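Local coordinates for peroxisomal membrane protein LPX1 (Saccharomyces cerevisiae, PDB 2Y6U) that hydrolyses acyl esters in peroxisomes, showing acyl esterase, lipase and phospholipase A activity, at residues Val140-Ser145 with Ile166-Val171; Val56-Ser61 with Leu90-Val95. All blocks are in the same frame, centred on the assembly; numbering follows the deposited sequence.

Contact 1: Val140-Ser145 with Ile166-Val171; sequences VVIGHS and ILIEPV
V141, G143 and S145 pair with I166 and I168 through a parallel ladder of backbone hydrogen bonds. I166 N donates to V141 O at 2.9 Å, and G143 N reaches I166 O. I168 N then meets G143 O at 2.8 Å, with an almost straight N-H...O angle of 177°. S145 N closes the regular ladder on I168 O. Beyond it the chains turn. V171 N still reaches S145 O, at 3.3 Å, but it approaches from above the carbonyl plane. The alpha hydrogens of I142 and H144 also point at the carbonyls of I166 and I168.

Apolar contacts line the face that carries I142, I166 and I168. In one of its two conformers, I142 touches I168 CD1 through CG2 at 3.7 Å, and its CG1 lies beside I166 CB, the side chains of I142 and I166 pointing the same way. V140 CG1 meets I166 CD1 at 4.0 Å.

The two strands and helix 146-157 form a beta-alpha-beta unit of the alpha/beta hydrolase fold. G143 and S145 belong to a GxSxG sequence, consistent with the nucleophile elbow of this family. S145 has a strained backbone with positive phi, as expected for that turn. Its OG bonds to S61 N. E169 OE1 bonds to H323 ND1, and H323 also touches S145, consistent with a catalytic triad of S145, E169 and H323.

The polar side chains gather at this end. H144 CG lies anti to the backbone N (chi1 178°), which brings CD2 within 3.2 Å of I168 O. The ring runs alongside E169, with CD2 4.0 Å from E169 CB. S145 CB lies over one ring face, towards the rim. H144 NE2 bonds to H323 O. With an alanine here, H323 O would probably lose this partner and a gap would open beside E169 CB.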
# COMPACT_ATOMS: atom_id res chain seq x y z
N VAL A 140 2.15 0.88 -17.75
CA VAL A 140 0.74 0.88 -18.12
C VAL A 140 0.08 -0.34 -17.49
O VAL A 140 0.67 -1.41 -17.50
CB VAL A 140 0.58 0.72 -19.62
CG1 VAL A 140 -1.01 0.71 -20.03
CG2 VAL A 140 1.43 1.74 -20.39
N VAL A 141 -1.06 -0.15 -16.82
CA VAL A 141 -1.82 -1.28 -16.25
C VAL A 141 -3.09 -1.41 -17.03
O VAL A 141 -3.71 -0.41 -17.33
CB VAL A 141 -2.09 -1.13 -14.73
CG1 VAL A 141 -2.85 0.19 -14.42
CG2 VAL A 141 -2.81 -2.41 -14.12
N ILE A 142 -3.39 -2.63 -17.43
CA ILE A 142 -4.52 -2.95 -18.23
C ILE A 142 -5.31 -4.02 -17.45
O ILE A 142 -4.80 -5.10 -17.11
CB ILE A 142 -4.18 -3.48 -19.64
CG1 ILE A 142 -3.18 -2.56 -20.38
CG2 ILE A 142 -5.52 -3.80 -20.44
CD1 ILE A 142 -1.71 -2.93 -20.17
N GLY A 143 -6.58 -3.75 -17.13
CA GLY A 143 -7.32 -4.69 -16.33
C GLY A 143 -8.70 -4.90 -16.88
O GLY A 143 -9.36 -3.93 -17.31
N HIS A 144 -9.12 -6.13 -16.94
CA HIS A 144 -10.55 -6.47 -17.22
C HIS A 144 -11.35 -6.72 -15.90
O HIS A 144 -10.94 -7.52 -15.09
CB HIS A 144 -10.56 -7.71 -18.10
CG HIS A 144 -11.92 -8.20 -18.41
ND1 HIS A 144 -12.37 -9.44 -18.05
CD2 HIS A 144 -12.97 -7.56 -18.97
CE1 HIS A 144 -13.64 -9.57 -18.41
NE2 HIS A 144 -14.03 -8.46 -19.02
N SER A 145 -12.56 -6.19 -15.76
CA SER A 145 -13.59 -6.73 -14.70
C SER A 145 -13.00 -6.50 -13.34
O SER A 145 -12.66 -5.32 -13.01
CB SER A 145 -14.08 -8.22 -15.02
OG SER A 145 -14.21 -9.17 -13.94
N ILE A 166 -5.75 1.41 -18.29
CA ILE A 166 -6.67 1.01 -19.32
C ILE A 166 -7.60 -0.03 -18.66
O ILE A 166 -7.18 -1.11 -18.22
CB ILE A 166 -5.98 0.39 -20.54
CG1 ILE A 166 -4.93 1.37 -21.11
CG2 ILE A 166 -7.10 -0.02 -21.57
CD1 ILE A 166 -4.20 0.87 -22.36
N LEU A 167 -8.85 0.34 -18.51
CA LEU A 167 -9.83 -0.45 -17.82
C LEU A 167 -10.80 -1.00 -18.83
O LEU A 167 -11.49 -0.22 -19.53
CB LEU A 167 -10.56 0.46 -16.80
CG LEU A 167 -9.73 1.38 -15.93
CD1 LEU A 167 -10.66 2.22 -15.02
CD2 LEU A 167 -8.72 0.62 -15.08
N ILE A 168 -10.91 -2.32 -18.93
CA ILE A 168 -11.80 -2.92 -19.91
C ILE A 168 -12.95 -3.47 -19.07
O ILE A 168 -12.78 -4.40 -18.28
CB ILE A 168 -11.13 -4.02 -20.69
CG1 ILE A 168 -9.83 -3.53 -21.40
CG2 ILE A 168 -12.18 -4.65 -21.72
CD1 ILE A 168 -8.86 -4.72 -21.76
N GLU A 169 -14.13 -2.93 -19.23
CA GLU A 169 -15.28 -3.38 -18.47
C GLU A 169 -15.05 -3.54 -16.98
O GLU A 169 -15.32 -4.62 -16.38
CB GLU A 169 -15.77 -4.70 -19.04
CG GLU A 169 -16.46 -4.58 -20.37
CD GLU A 169 -17.96 -4.05 -20.21
OE1 GLU A 169 -18.64 -4.52 -19.30
OE2 GLU A 169 -18.43 -3.26 -21.03
N PRO A 170 -14.47 -2.51 -16.34
CA PRO A 170 -14.20 -2.60 -14.94
C PRO A 170 -15.53 -2.81 -14.16
O PRO A 170 -16.55 -2.21 -14.50
CB PRO A 170 -13.59 -1.24 -14.59
CG PRO A 170 -14.13 -0.32 -15.60
CD PRO A 170 -14.25 -1.17 -16.87
N VAL A 171 -15.41 -3.55 -13.04
CA VAL A 171 -16.52 -3.77 -12.12
C VAL A 171 -16.24 -3.03 -10.79
O VAL A 171 -15.30 -3.40 -10.10
CB VAL A 171 -16.68 -5.29 -11.81
CG1 VAL A 171 -17.77 -5.50 -10.67
CG2 VAL A 171 -17.12 -6.01 -13.13

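Contact 2: Val56-Ser61 with Leu90-Val95; sequences VFLHGS and LLIDQV
The H59 ring meets D93 and Q94 edge-on. Q94 N and D93 CA both lie near the ring plane, at the edge that carries NE2. Q94 N donates to NE2 at 3.1 Å in a nearly straight bond (177°). I92 O sits at the same rim, 3.1 Å from CD2. Q94 CG also packs against NE2 and CE1. The H59 ring further meets the ring of H97 at about 40°. The F57 ring has L90 O at its edge and L91 CD2 placed obliquely. This methyl lies 3.6 Å from F57 CD1 and packs on CB as well. W68 meets the F57 ring from outside the two segments.

H59 CG stands between the backbone N and the carbonyl carbon (chi1 63°), and this turns the ring across to segment 90-95. ND1 donates to G60 O at 2.8 Å, from above that carbonyl's plane. Two bonds thus hold the ring from turning.

The strands are parallel at first. F57 N bonds to L90 O at 2.9 Å. They then part, and H59 CA and D93 CA are 7.4 Å apart. One water fills the split, donating to F57 O and I92 O and accepting from H59 N. V56 and L58 both touch I92 CD1, V56 through CG1 at 3.8 Å.

The segments lie at the ends of neighbouring strands 51-58 and 84-92 of the alpha/beta hydrolase sheet and run on into loops. H59-G60 begins the loop that in this family usually helps form the oxyanion hole.

H59 accepts at NE2 and donates at ND1. The ring therefore probably carries its proton on ND1 and is neutral, joining the loop to segment 90-95.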
# COMPACT_ATOMS: atom_id res chain seq x y z
N VAL A 56 1.30 -4.22 -17.56
CA VAL A 56 0.90 -5.16 -16.55
C VAL A 56 -0.59 -5.48 -16.79
O VAL A 56 -1.37 -4.60 -16.85
CB VAL A 56 1.07 -4.61 -15.14
CG1 VAL A 56 0.56 -5.64 -14.10
CG2 VAL A 56 2.59 -4.22 -14.90
N PHE A 57 -0.91 -6.75 -17.03
CA PHE A 57 -2.30 -7.10 -17.41
C PHE A 57 -2.93 -7.94 -16.28
O PHE A 57 -2.32 -8.89 -15.80
CB PHE A 57 -2.33 -8.01 -18.63
CG PHE A 57 -2.07 -7.32 -19.94
CD1 PHE A 57 -0.77 -7.13 -20.40
CD2 PHE A 57 -3.13 -6.85 -20.70
CE1 PHE A 57 -0.54 -6.50 -21.62
CE2 PHE A 57 -2.91 -6.24 -21.93
CZ PHE A 57 -1.60 -6.06 -22.37
N LEU A 58 -4.14 -7.55 -15.92
CA LEU A 58 -4.90 -8.07 -14.77
C LEU A 58 -6.20 -8.68 -15.25
O LEU A 58 -7.11 -7.96 -15.77
CB LEU A 58 -5.12 -6.96 -13.73
CG LEU A 58 -3.91 -6.19 -13.23
CD1 LEU A 58 -4.42 -5.16 -12.15
CD2 LEU A 58 -2.81 -7.17 -12.76
N HIS A 59 -6.29 -10.00 -15.17
CA HIS A 59 -7.46 -10.70 -15.64
C HIS A 59 -8.76 -10.45 -14.83
O HIS A 59 -8.74 -9.99 -13.69
CB HIS A 59 -7.21 -12.24 -15.62
CG HIS A 59 -6.99 -12.77 -14.21
ND1 HIS A 59 -8.03 -12.95 -13.31
CD2 HIS A 59 -5.85 -13.13 -13.56
CE1 HIS A 59 -7.52 -13.39 -12.16
NE2 HIS A 59 -6.20 -13.49 -12.28
N GLY A 60 -9.86 -10.82 -15.45
CA GLY A 60 -11.16 -10.70 -14.88
C GLY A 60 -11.45 -11.86 -13.92
O GLY A 60 -10.73 -12.88 -13.87
N SER A 61 -12.58 -11.76 -13.25
CA SER A 61 -13.04 -12.76 -12.28
C SER A 61 -13.23 -14.07 -13.03
O SER A 61 -13.89 -14.07 -14.10
CB SER A 61 -14.43 -12.29 -11.75
OG SER A 61 -14.23 -11.17 -10.94
N LEU A 90 3.96 -8.11 -17.79
CA LEU A 90 3.65 -9.04 -16.68
C LEU A 90 2.23 -9.51 -16.78
O LEU A 90 1.29 -8.70 -16.82
CB LEU A 90 3.80 -8.34 -15.34
CG LEU A 90 5.07 -7.53 -15.11
CD1 LEU A 90 5.14 -6.88 -13.70
CD2 LEU A 90 6.36 -8.40 -15.34
N LEU A 91 2.04 -10.81 -16.73
CA LEU A 91 0.79 -11.40 -16.74
C LEU A 91 0.58 -12.15 -15.42
O LEU A 91 1.29 -13.10 -15.09
CB LEU A 91 0.63 -12.37 -17.90
CG LEU A 91 0.72 -11.85 -19.33
CD1 LEU A 91 0.28 -13.01 -20.31
CD2 LEU A 91 0.09 -10.57 -19.57
N ILE A 92 -0.30 -11.63 -14.59
CA ILE A 92 -0.40 -12.07 -13.20
C ILE A 92 -1.69 -12.89 -12.93
O ILE A 92 -2.77 -12.53 -13.35
CB ILE A 92 -0.39 -10.82 -12.28
CG1 ILE A 92 0.93 -10.09 -12.40
CG2 ILE A 92 -0.69 -11.18 -10.75
CD1 ILE A 92 0.92 -8.63 -11.72
N ASP A 93 -1.57 -14.01 -12.17
CA ASP A 93 -2.75 -14.73 -11.68
C ASP A 93 -2.97 -14.37 -10.22
O ASP A 93 -2.09 -14.49 -9.35
CB ASP A 93 -2.57 -16.22 -11.70
CG ASP A 93 -2.81 -16.84 -13.06
OD1 ASP A 93 -3.62 -16.35 -13.84
OD2 ASP A 93 -2.17 -17.88 -13.31
N GLN A 94 -4.17 -13.88 -9.94
CA GLN A 94 -4.56 -13.58 -8.55
C GLN A 94 -4.47 -14.88 -7.74
O GLN A 94 -4.54 -15.99 -8.30
CB GLN A 94 -5.98 -13.08 -8.56
CG GLN A 94 -6.15 -11.69 -9.20
CD GLN A 94 -5.38 -10.65 -8.40
OE1 GLN A 94 -5.65 -10.41 -7.22
NE2 GLN A 94 -4.45 -10.00 -9.05
N VAL A 95 -4.40 -14.77 -6.40
CA VAL A 95 -4.10 -15.91 -5.52
C VAL A 95 -5.04 -17.07 -5.70
O VAL A 95 -4.62 -18.22 -5.54
CB VAL A 95 -4.08 -15.52 -3.99
CG1 VAL A 95 -2.84 -14.65 -3.62
CG2 VAL A 95 -5.42 -14.91 -3.57
O HOH W 1 -3.68 -11.32 -15.67

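How the contacts relate
Of the strands in these contacts, 51-58 comes first in the chain. Strand 84-92 returns beside it, and contact 2 closes a loop with no helix in it. The chain then runs through helices 98-103 and 114-125 to strand 137-144. This strand adds to the other side of strand 51-58. Contact 1 closes the next loop, over helix 146-157. The two loops follow in series, neither nested nor crossed. They still meet in the sheet, where I142 O and L58 N lie 2.8 Å apart, probably hydrogen-bonded. G60 packs on H144 and S145. Together they tie four neighbouring strands, in the order 84-92, 51-58, 137-144, 164-168, with their loops gathered at one end.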